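DyP-type peroxidase (Pleurotus ostreatus PC15, PDB 6FSK) probably uses hydrogen peroxide and its heme b to oxidise dyes and other substrates, as in other dye-decolorizing peroxidases, and is linked to oxidation of divalent manganese. Local coordinates at residues P122-A126 and P127-D131; K148-D151 and E152-I156; P264-S267 and R268-S272; T365-E368 and H369-K372. The protein carries 1 engineered substitution. One frame throughout, in Å; residues are numbered along the deposited sequence.

In the fold
All four contacts are local, each made within one continuous piece of chain, and they follow one another in sequence. Contacts 1 and 2 belong to the DyP dimeric alpha+beta barrel domain; contacts 3 and 4 belong to the C-terminal region of the DyP-type peroxidase. Contact 1 lies nearest the heme, with the W124 side chain about 12 Å from it. Contacts 2, 3 and 4 lie away from the heme site. Contacts 2 and 3 are on opposite sides of the chain's centre, their own centres about 53 Å apart. Contacts 3 and 4 are neighbours, about 8 Å between nearest atoms. Both mark the start of a helix with a capping box.

Contact 1: residues P122-A126 and P127-D131; sequences PAWEA and PFLKD
L129 folds back onto P122 and W124. Its CD2 lies 3.9 Å from P122 CG and 4.1 Å from W124 CB, and it also meets the P122 carbonyl. P122 CG in turn sits over the centre of the W124 ring. At the rim of the indole, W124 CE3 approaches F128 CB at 3.8 Å, the two side chains crossing at about a right angle. The backbone O of F128 lies at the indole edge, 3.5 Å from W124 CE3. With chi1 at -64°, L129 CG is anti to its carbonyl carbon, which turns the methyls back toward P122. Trimming this leucine to an alanine would probably take away the methyl that packs on P122 CG and W124 CB. The backbone turns twice here, with i to i+3 bonds: F128 N donates to E125 O at 3.0 Å, and L129 N to A126 O, also at 3.0 Å. A water links A126 O to K130 NZ. The loop joins strand 119-122 to strand 134-140. W124 NE1 bonds D111, and the ring packs on helix 102-109. F128 meets F25 of strand 20-28 edge-to-face and touches strand 166-175.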
loop_
_atom_site.group_PDB
_atom_site.type_symbol
_atom_site.label_atom_id
_atom_site.label_comp_id
_atom_site.label_asym_id
_atom_site.label_seq_id
_atom_site.Cartn_x
_atom_site.Cartn_y
_atom_site.Cartn_z
ATOM N N PRO A 122 -19.401 -6.151 0.182
ATOM C CA PRO A 122 -18.279 -6.730 -0.536
ATOM C C PRO A 122 -18.101 -8.203 -0.163
ATOM O O PRO A 122 -18.487 -8.621 1.006
ATOM C CB PRO A 122 -17.056 -5.935 0.051
ATOM C CG PRO A 122 -17.504 -5.357 1.242
ATOM C CD PRO A 122 -18.979 -5.149 1.187
ATOM N N ALA A 123 -17.469 -8.964 -1.052
ATOM C CA ALA A 123 -17.222 -10.397 -0.809
ATOM C C ALA A 123 -15.959 -10.491 0.014
ATOM O O ALA A 123 -14.861 -10.817 -0.452
ATOM C CB ALA A 123 -17.101 -11.131 -2.077
ATOM N N TRP A 124 -16.124 -10.192 1.302
ATOM C CA TRP A 124 -15.028 -10.184 2.257
ATOM C C TRP A 124 -15.198 -11.251 3.354
ATOM O O TRP A 124 -16.323 -11.764 3.564
ATOM C CB TRP A 124 -14.981 -8.838 2.966
ATOM C CG TRP A 124 -14.475 -7.685 2.105
ATOM C CD1 TRP A 124 -13.965 -7.737 0.909
ATOM C CD2 TRP A 124 -14.421 -6.328 2.524
ATOM N NE1 TRP A 124 -13.588 -6.454 0.450
ATOM C CE2 TRP A 124 -13.829 -5.583 1.465
ATOM C CE3 TRP A 124 -14.677 -5.694 3.754
ATOM C CZ2 TRP A 124 -13.595 -4.240 1.565
ATOM C CZ3 TRP A 124 -14.491 -4.348 3.853
ATOM C CH2 TRP A 124 -13.869 -3.646 2.743
ATOM N N GLU A 125 -14.105 -11.596 4.015
ATOM C CA GLU A 125 -14.237 -12.439 5.179
ATOM C C GLU A 125 -15.177 -11.815 6.196
ATOM O O GLU A 125 -15.280 -10.598 6.399
ATOM C CB GLU A 125 -12.899 -12.697 5.831
ATOM C CG GLU A 125 -11.928 -13.425 4.959
ATOM C CD GLU A 125 -10.717 -13.892 5.621
ATOM O OE1 GLU A 125 -10.496 -13.553 6.809
ATOM O OE2 GLU A 125 -9.921 -14.561 4.914
ATOM N N ALA A 126 -15.959 -12.646 6.914
ATOM C CA ALA A 126 -17.007 -12.135 7.798
ATOM C C ALA A 126 -16.648 -11.069 8.792
ATOM O O ALA A 126 -17.391 -10.082 8.961
ATOM C CB ALA A 126 -17.697 -13.320 8.472
ATOM N N PRO A 127 -15.510 -11.175 9.429
ATOM C CA PRO A 127 -15.189 -10.185 10.437
ATOM C C PRO A 127 -15.028 -8.779 9.851
ATOM O O PRO A 127 -15.340 -7.778 10.485
ATOM C CB PRO A 127 -13.904 -10.669 11.041
ATOM C CG PRO A 127 -13.857 -12.110 10.715
ATOM C CD PRO A 127 -14.610 -12.356 9.474
ATOM N N PHE A 128 -14.628 -8.693 8.568
ATOM C CA PHE A 128 -14.455 -7.364 7.965
ATOM C C PHE A 128 -15.715 -6.734 7.472
ATOM O O PHE A 128 -15.724 -5.587 7.042
ATOM C CB PHE A 128 -13.346 -7.434 6.854
ATOM C CG PHE A 128 -11.950 -7.637 7.421
ATOM C CD1 PHE A 128 -11.288 -6.541 8.011
ATOM C CD2 PHE A 128 -11.314 -8.851 7.425
ATOM C CE1 PHE A 128 -10.045 -6.723 8.581
ATOM C CE2 PHE A 128 -10.038 -9.023 7.984
ATOM C CZ PHE A 128 -9.413 -7.940 8.531
ATOM N N LEU A 129 -16.825 -7.496 7.588
ATOM C CA LEU A 129 -18.133 -6.988 7.339
ATOM C C LEU A 129 -18.708 -6.401 8.590
ATOM O O LEU A 129 -19.713 -5.718 8.520
ATOM C CB LEU A 129 -19.022 -8.062 6.684
ATOM C CG LEU A 129 -18.592 -8.524 5.328
ATOM C CD1 LEU A 129 -19.606 -9.561 4.860
ATOM C CD2 LEU A 129 -18.543 -7.357 4.381
ATOM N N LYS A 130 -18.097 -6.598 9.734
ATOM C CA LYS A 130 -18.540 -5.952 10.978
ATOM C C LYS A 130 -18.001 -4.580 11.107
ATOM O O LYS A 130 -16.975 -4.236 10.505
ATOM C CB LYS A 130 -18.148 -6.752 12.201
ATOM C CG LYS A 130 -18.641 -8.165 12.192
ATOM C CD LYS A 130 -18.453 -8.878 13.531
ATOM C CE LYS A 130 -19.325 -10.156 13.594
ATOM N NZ LYS A 130 -19.232 -11.017 12.326
ATOM N N ASP A 131 -18.629 -3.745 11.919
ATOM C CA ASP A 131 -18.068 -2.438 12.221
ATOM C C ASP A 131 -16.788 -2.649 13.037
ATOM O O ASP A 131 -16.716 -3.362 14.054
ATOM C CB ASP A 131 -19.027 -1.626 13.132
ATOM C CG ASP A 131 -20.281 -1.075 12.420
ATOM O OD1 ASP A 131 -20.553 -1.329 11.272
ATOM O OD2 ASP A 131 -21.021 -0.332 13.149
HETATM O O HOH W 1 -20.049 -10.313 9.410
#

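Contact 2: residues K148-D151 and E152-I156; sequences KKLD and EIKHI
K154 runs back along its helix over L150 and D151. Its CB is 3.5 Å from L150 O, and its CG is closer, 3.2 Å from the same L150 O. CD is still near that carbonyl. The chain then bends at chi3 (-67°), and CE arrives beside two side chains at once: it lies 4.2 Å from L150 CG and 3.7 Å from D151 OD1. At the tip, K154 NZ stays 4.4 Å from D151 OD1. This is too long for a salt bridge, though the opposite charges probably attract. The L150 carbonyl under the lysine stem is also the acceptor of the i to i+4 backbone bond from K154 N, at 2.8 Å and 166°.

A second pair, K149 and E152, is spaced i to i+3. K149 bends at chi2 and chi3, which brings CD, CE and NZ all alongside E152 OE1. K149 NZ and E152 OE1, 3.3 Å apart, form a salt bridge whose hydrogen bond is weak, and K149 CE is 3.5 Å from E152 OE1. E152 OE2 makes a weak hydrogen bond with H44 NE2.

Helix 144-156 lies against the antiparallel sheet, on strands 134-140 and 20-28. K149 and L150 touch V138 of strand 134-140, and I153 touches I136. L150 touches T22 and K154 touches F24 of strand 20-28. I153 also packs on F41 of helix 31-41.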
loop_
_atom_site.group_PDB
_atom_site.type_symbol
_atom_site.label_atom_id
_atom_site.label_comp_id
_atom_site.label_asym_id
_atom_site.label_seq_id
_atom_site.Cartn_x
_atom_site.Cartn_y
_atom_site.Cartn_z
ATOM N N LYS A 148 4.188 -11.075 23.028
ATOM C CA LYS A 148 4.418 -10.531 24.369
ATOM C C LYS A 148 3.960 -9.100 24.490
ATOM O O LYS A 148 3.276 -8.727 25.471
ATOM C CB LYS A 148 5.899 -10.684 24.740
ATOM C CG LYS A 148 6.295 -10.037 26.070
ATOM C CD LYS A 148 7.790 -10.206 26.336
ATOM C CE LYS A 148 8.104 -9.764 27.754
ATOM N NZ LYS A 148 9.579 -9.835 28.010
ATOM N N LYS A 149 4.300 -8.263 23.504
ATOM C CA LYS A 149 3.873 -6.897 23.525
ATOM C C LYS A 149 2.357 -6.794 23.307
ATOM O O LYS A 149 1.681 -6.031 23.976
ATOM C CB LYS A 149 4.635 -6.075 22.470
ATOM C CG LYS A 149 4.203 -4.621 22.412
ATOM C CD LYS A 149 4.356 -3.834 23.720
ATOM C CE LYS A 149 5.795 -3.801 24.065
ATOM N NZ LYS A 149 5.981 -2.752 25.164
ATOM N N LEU A 150 1.787 -7.531 22.347
ATOM C CA LEU A 150 0.367 -7.474 22.180
ATOM C C LEU A 150 -0.412 -7.922 23.434
ATOM O O LEU A 150 -1.440 -7.335 23.773
ATOM C CB LEU A 150 -0.045 -8.221 20.888
ATOM C CG LEU A 150 -1.505 -8.141 20.493
ATOM C CD1 LEU A 150 -2.011 -6.732 20.330
ATOM C CD2 LEU A 150 -1.642 -8.895 19.173
ATOM N N ASP A 151 0.060 -8.983 24.112
ATOM C CA ASP A 151 -0.624 -9.427 25.378
ATOM C C ASP A 151 -0.590 -8.317 26.426
ATOM O O ASP A 151 -1.559 -8.123 27.115
ATOM C CB ASP A 151 0.090 -10.647 25.944
ATOM C CG ASP A 151 -0.220 -11.881 25.187
ATOM O OD1 ASP A 151 -1.068 -11.837 24.283
ATOM O OD2 ASP A 151 0.396 -12.934 25.509
ATOM N N GLU A 152 0.512 -7.576 26.517
ATOM C CA GLU A 152 0.605 -6.465 27.432
ATOM C C GLU A 152 -0.417 -5.377 27.104
ATOM O O GLU A 152 -1.133 -4.828 27.982
ATOM C CB GLU A 152 2.044 -5.973 27.394
ATOM C CG GLU A 152 2.403 -4.882 28.343
ATOM C CD GLU A 152 3.879 -4.520 28.227
ATOM O OE1 GLU A 152 4.549 -4.878 27.193
ATOM O OE2 GLU A 152 4.306 -3.784 29.151
ATOM N N ILE A 153 -0.607 -5.089 25.821
ATOM C CA ILE A 153 -1.593 -4.121 25.435
ATOM C C ILE A 153 -2.990 -4.603 25.663
ATOM O O ILE A 153 -3.826 -3.880 26.165
ATOM C CB ILE A 153 -1.409 -3.671 23.926
ATOM C CG1 ILE A 153 0.000 -3.143 23.675
ATOM C CG2 ILE A 153 -2.406 -2.621 23.484
ATOM C CD1 ILE A 153 0.381 -2.005 24.600
ATOM N N LYS A 154 -3.270 -5.867 25.338
ATOM C CA LYS A 154 -4.576 -6.380 25.585
ATOM C C LYS A 154 -4.964 -6.278 27.076
ATOM O O LYS A 154 -6.134 -6.016 27.393
ATOM C CB LYS A 154 -4.659 -7.807 25.113
ATOM C CG LYS A 154 -4.655 -7.765 23.611
ATOM C CD LYS A 154 -5.016 -9.056 22.925
ATOM C CE LYS A 154 -4.124 -10.173 23.047
ATOM N NZ LYS A 154 -4.606 -10.958 21.818
ATOM N N HIS A 155 -3.972 -6.588 27.913
ATOM C CA HIS A 155 -4.150 -6.495 29.392
ATOM C C HIS A 155 -4.552 -5.092 29.852
ATOM O O HIS A 155 -5.470 -4.897 30.660
ATOM C CB HIS A 155 -2.902 -6.980 30.103
ATOM C CG HIS A 155 -3.096 -7.098 31.582
ATOM N ND1 HIS A 155 -2.652 -6.146 32.478
ATOM C CD2 HIS A 155 -3.705 -8.055 32.317
ATOM C CE1 HIS A 155 -2.954 -6.529 33.708
ATOM N NE2 HIS A 155 -3.615 -7.671 33.633
ATOM N N ILE A 156 -3.932 -4.076 29.256
ATOM C CA ILE A 156 -4.370 -2.703 29.538
ATOM C C ILE A 156 -5.858 -2.430 29.294
ATOM O O ILE A 156 -6.530 -1.668 29.985
ATOM C CB ILE A 156 -3.515 -1.686 28.698
ATOM C CG1 ILE A 156 -2.089 -1.715 29.196
ATOM C CG2 ILE A 156 -4.112 -0.301 28.733
ATOM C CD1 ILE A 156 -1.141 -0.950 28.276
#

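Contact 3: residues P264-S267 and R268-S272; sequences PGLS and RKEGS
The carboxylate of E270 meets S267 and L266 through OE1. At its edge, S267 N donates to the anti lone pair of E270 OE1, 2.9 Å away and almost straight at 175°. Over one face of the carboxylate, close to OE1, sits L266 CD2, 4.0 Å from E270 OE1. S267 OG is displaced to the other side of the plane. It is 3.2 Å from E270 OE1, at most a weak bond, and its proton has another possible acceptor. A water completes the group: it donates to E270 OE1 at 2.7 Å and also to G265 O, tying the carboxylate to the loop.

The return bond makes this a capping box. S267 is the N-cap residue of helix 268-280, and its OG accepts from E270 N at 3.0 Å, with an N-H...O angle of 161°. The chi1 of 66° places OG between the backbone N and the carbonyl carbon, where it can reach over the first turn. An alanine here would remove this hydroxyl and would probably leave the N-H of E270 without its cap, so that the start of the helix is likely to fray. The first full helical bond follows, G271 N to S267 O at 2.9 Å. L266 adds an apolar touch, its CD1 lying 4.2 Å from G271 CA.

The box lies at the protein surface. It closes the loop that follows helix 249-258. Within the first turns of helix 268-280, S272 OG bonds L256 O of helix 249-258, G271 shares a backbone bond with I261, and R268 rests on P260.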
loop_
_atom_site.group_PDB
_atom_site.type_symbol
_atom_site.label_atom_id
_atom_site.label_comp_id
_atom_site.label_asym_id
_atom_site.label_seq_id
_atom_site.Cartn_x
_atom_site.Cartn_y
_atom_site.Cartn_z
ATOM N N PRO A 264 11.608 -12.046 -31.515
ATOM C CA PRO A 264 12.730 -12.782 -32.090
ATOM C C PRO A 264 13.826 -13.004 -31.085
ATOM O O PRO A 264 14.344 -12.075 -30.415
ATOM C CB PRO A 264 13.212 -11.840 -33.222
ATOM C CG PRO A 264 11.950 -11.083 -33.643
ATOM C CD PRO A 264 11.272 -10.846 -32.298
ATOM N N GLY A 265 14.231 -14.243 -30.997
ATOM C CA GLY A 265 15.337 -14.559 -30.147
ATOM C C GLY A 265 14.976 -14.968 -28.723
ATOM O O GLY A 265 15.796 -15.547 -28.052
ATOM N N LEU A 266 13.736 -14.776 -28.303
ATOM C CA LEU A 266 13.365 -15.239 -26.948
ATOM C C LEU A 266 12.759 -16.613 -26.931
ATOM O O LEU A 266 11.917 -16.963 -27.745
ATOM C CB LEU A 266 12.341 -14.283 -26.314
ATOM C CG LEU A 266 12.834 -12.868 -25.997
ATOM C CD1 LEU A 266 11.809 -12.096 -25.148
ATOM C CD2 LEU A 266 14.166 -12.763 -25.352
ATOM N N SER A 267 13.103 -17.377 -25.912
ATOM C CA SER A 267 12.447 -18.650 -25.654
ATOM C C SER A 267 11.084 -18.437 -24.990
ATOM O O SER A 267 10.797 -17.295 -24.632
ATOM C CB SER A 267 13.284 -19.487 -24.703
ATOM O OG SER A 267 13.345 -18.847 -23.373
ATOM N N ARG A 268 10.249 -19.472 -24.880
ATOM C CA ARG A 268 8.984 -19.317 -24.195
ATOM C C ARG A 268 9.243 -18.894 -22.753
ATOM O O ARG A 268 8.565 -17.993 -22.223
ATOM C CB ARG A 268 8.182 -20.621 -24.174
ATOM C CG ARG A 268 7.460 -20.864 -25.469
ATOM C CD ARG A 268 6.740 -22.195 -25.434
ATOM N NE ARG A 268 5.630 -22.229 -24.450
ATOM C CZ ARG A 268 4.437 -21.726 -24.697
ATOM N NH1 ARG A 268 4.128 -21.305 -25.885
ATOM N NH2 ARG A 268 3.490 -21.758 -23.773
ATOM N N LYS A 269 10.210 -19.532 -22.099
ATOM C CA LYS A 269 10.524 -19.185 -20.705
ATOM C C LYS A 269 10.922 -17.693 -20.580
ATOM O O LYS A 269 10.426 -16.969 -19.688
ATOM C CB LYS A 269 11.608 -20.081 -20.162
ATOM C CG LYS A 269 12.077 -19.699 -18.785
ATOM C CD LYS A 269 13.030 -20.755 -18.223
ATOM C CE LYS A 269 13.802 -20.227 -17.026
ATOM N NZ LYS A 269 14.840 -21.253 -16.673
ATOM N N GLU A 270 11.759 -17.181 -21.493
ATOM C CA GLU A 270 12.165 -15.803 -21.403
ATOM C C GLU A 270 11.002 -14.851 -21.752
ATOM O O GLU A 270 10.868 -13.736 -21.197
ATOM C CB GLU A 270 13.294 -15.533 -22.384
ATOM C CG GLU A 270 14.600 -16.182 -21.944
ATOM C CD GLU A 270 15.646 -16.153 -23.074
ATOM O OE1 GLU A 270 15.281 -16.426 -24.256
ATOM O OE2 GLU A 270 16.835 -15.821 -22.724
ATOM N N GLY A 271 10.156 -15.272 -22.688
ATOM C CA GLY A 271 9.028 -14.409 -23.028
ATOM C C GLY A 271 8.028 -14.289 -21.904
ATOM O O GLY A 271 7.367 -13.262 -21.804
ATOM N N SER A 272 7.890 -15.355 -21.125
ATOM C CA SER A 272 6.948 -15.351 -20.011
ATOM C C SER A 272 7.527 -14.466 -18.916
ATOM O O SER A 272 6.798 -13.673 -18.254
ATOM C CB SER A 272 6.690 -16.768 -19.539
ATOM O OG SER A 272 5.912 -17.469 -20.503
HETATM O O HOH W 2 16.721 -17.398 -26.305
#

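Contact 4: residues T365-E368 and H369-K372; sequences TSQE and HHDK
D371 OD1 accepts from two side chains, Q367 NE2 and H370 ND1. They reach it from the same face of the carboxylate. The setting is a short surface helix, 366-371, with a capping box at its start and a Schellman motif at its end. Q367 NE2 is 3.0 Å from D371 OD1, in line with its own amide plane but above the carboxylate, and the two planes are 49° apart. H370 ND1 is 3.2 Å from D371 OD1. This bond is nearly straight, at 173°, and comes in the plane of the imidazole. Two donors on one oxygen would probably favour the charged carboxylate and limit its rotation.

Q367 and D371 are one turn apart, and D371 N bonds Q367 O at 2.8 Å. Q367 reaches its partner because the chain bends at chi2 (68°), which carries the amide toward the C-terminal end. Its CG also touches the carboxylate, 3.6 Å from D371 OD2.

In the capping box, T365 OG1 accepts from E368 N at 3.1 Å, while E368 OE2 accepts from T365 N at 2.9 Å through its anti lone pair. E368 is buried and has more partners. R378 makes a salt bridge with its OE2, and the backbone N-H groups of H375 and H376 bond its OE1. The first turn also has H369 N on T365 O. At the other end K372, with positive phi, is the C-prime residue of the Schellman motif: K373 N bonds E368 O, and K372 N bonds H369 O at 3.2 Å.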
loop_
_atom_site.group_PDB
_atom_site.type_symbol
_atom_site.label_atom_id
_atom_site.label_comp_id
_atom_site.label_asym_id
_atom_site.label_seq_id
_atom_site.Cartn_x
_atom_site.Cartn_y
_atom_site.Cartn_z
ATOM N N THR A 365 3.189 -24.541 -2.543
ATOM C CA THR A 365 3.569 -25.939 -2.312
ATOM C C THR A 365 3.755 -26.700 -3.640
ATOM O O THR A 365 3.351 -26.258 -4.712
ATOM C CB THR A 365 2.498 -26.711 -1.554
ATOM O OG1 THR A 365 1.331 -26.737 -2.315
ATOM C CG2 THR A 365 2.153 -26.042 -0.158
ATOM N N SER A 366 4.469 -27.836 -3.547
ATOM C CA SER A 366 4.620 -28.682 -4.766
ATOM C C SER A 366 3.313 -29.023 -5.386
ATOM O O SER A 366 3.170 -29.012 -6.625
ATOM C CB SER A 366 5.376 -30.028 -4.349
ATOM O OG SER A 366 6.666 -29.657 -3.935
ATOM N N GLN A 367 2.271 -29.304 -4.601
ATOM C CA GLN A 367 0.982 -29.694 -5.159
ATOM C C GLN A 367 0.336 -28.482 -5.866
ATOM O O GLN A 367 -0.316 -28.635 -6.921
ATOM C CB GLN A 367 -0.006 -30.203 -4.130
ATOM C CG GLN A 367 -1.254 -30.793 -4.725
ATOM C CD GLN A 367 -0.959 -32.119 -5.481
ATOM O OE1 GLN A 367 -0.318 -32.996 -4.940
ATOM N NE2 GLN A 367 -1.321 -32.194 -6.745
ATOM N N GLU A 368 0.419 -27.305 -5.233
ATOM C CA GLU A 368 -0.069 -26.118 -5.889
ATOM C C GLU A 368 0.637 -25.861 -7.172
ATOM O O GLU A 368 -0.043 -25.474 -8.159
ATOM C CB GLU A 368 0.084 -24.876 -4.960
ATOM C CG GLU A 368 -0.836 -24.883 -3.778
ATOM C CD GLU A 368 -0.614 -23.654 -2.846
ATOM O OE1 GLU A 368 -1.542 -22.780 -2.639
ATOM O OE2 GLU A 368 0.514 -23.563 -2.312
ATOM N N HIS A 369 1.952 -25.979 -7.188
ATOM C CA HIS A 369 2.716 -25.795 -8.456
ATOM C C HIS A 369 2.263 -26.807 -9.520
ATOM O O HIS A 369 1.930 -26.445 -10.659
ATOM C CB HIS A 369 4.172 -25.899 -8.175
ATOM C CG HIS A 369 5.023 -25.670 -9.371
ATOM N ND1 HIS A 369 5.129 -24.438 -9.979
ATOM C CD2 HIS A 369 5.870 -26.500 -10.036
ATOM C CE1 HIS A 369 5.991 -24.527 -10.991
ATOM N NE2 HIS A 369 6.459 -25.764 -11.032
ATOM N N HIS A 370 2.041 -28.066 -9.106
ATOM C CA HIS A 370 1.624 -29.096 -10.085
ATOM C C HIS A 370 0.268 -28.793 -10.613
ATOM O O HIS A 370 0.018 -28.898 -11.817
ATOM C CB HIS A 370 1.619 -30.455 -9.399
ATOM C CG HIS A 370 1.066 -31.552 -10.253
ATOM N ND1 HIS A 370 -0.292 -31.821 -10.361
ATOM C CD2 HIS A 370 1.685 -32.392 -11.109
ATOM C CE1 HIS A 370 -0.476 -32.811 -11.221
ATOM N NE2 HIS A 370 0.708 -33.181 -11.674
ATOM N N ASP A 371 -0.672 -28.424 -9.729
ATOM C CA ASP A 371 -2.021 -28.177 -10.059
ATOM C C ASP A 371 -2.234 -26.839 -10.803
ATOM O O ASP A 371 -3.276 -26.661 -11.380
ATOM C CB ASP A 371 -2.884 -28.135 -8.783
ATOM C CG ASP A 371 -3.130 -29.514 -8.140
ATOM O OD1 ASP A 371 -2.755 -30.522 -8.731
ATOM O OD2 ASP A 371 -3.670 -29.524 -7.015
ATOM N N LYS A 372 -1.267 -25.940 -10.683
ATOM C CA LYS A 372 -1.396 -24.542 -11.126
ATOM C C LYS A 372 -2.574 -23.882 -10.478
ATOM O O LYS A 372 -3.229 -23.004 -11.046
ATOM C CB LYS A 372 -1.374 -24.419 -12.686
ATOM C CG LYS A 372 -0.237 -25.217 -13.307
ATOM C CD LYS A 372 -0.125 -25.028 -14.818
ATOM C CE LYS A 372 1.168 -25.683 -15.409
ATOM N NZ LYS A 372 0.987 -25.872 -16.857
#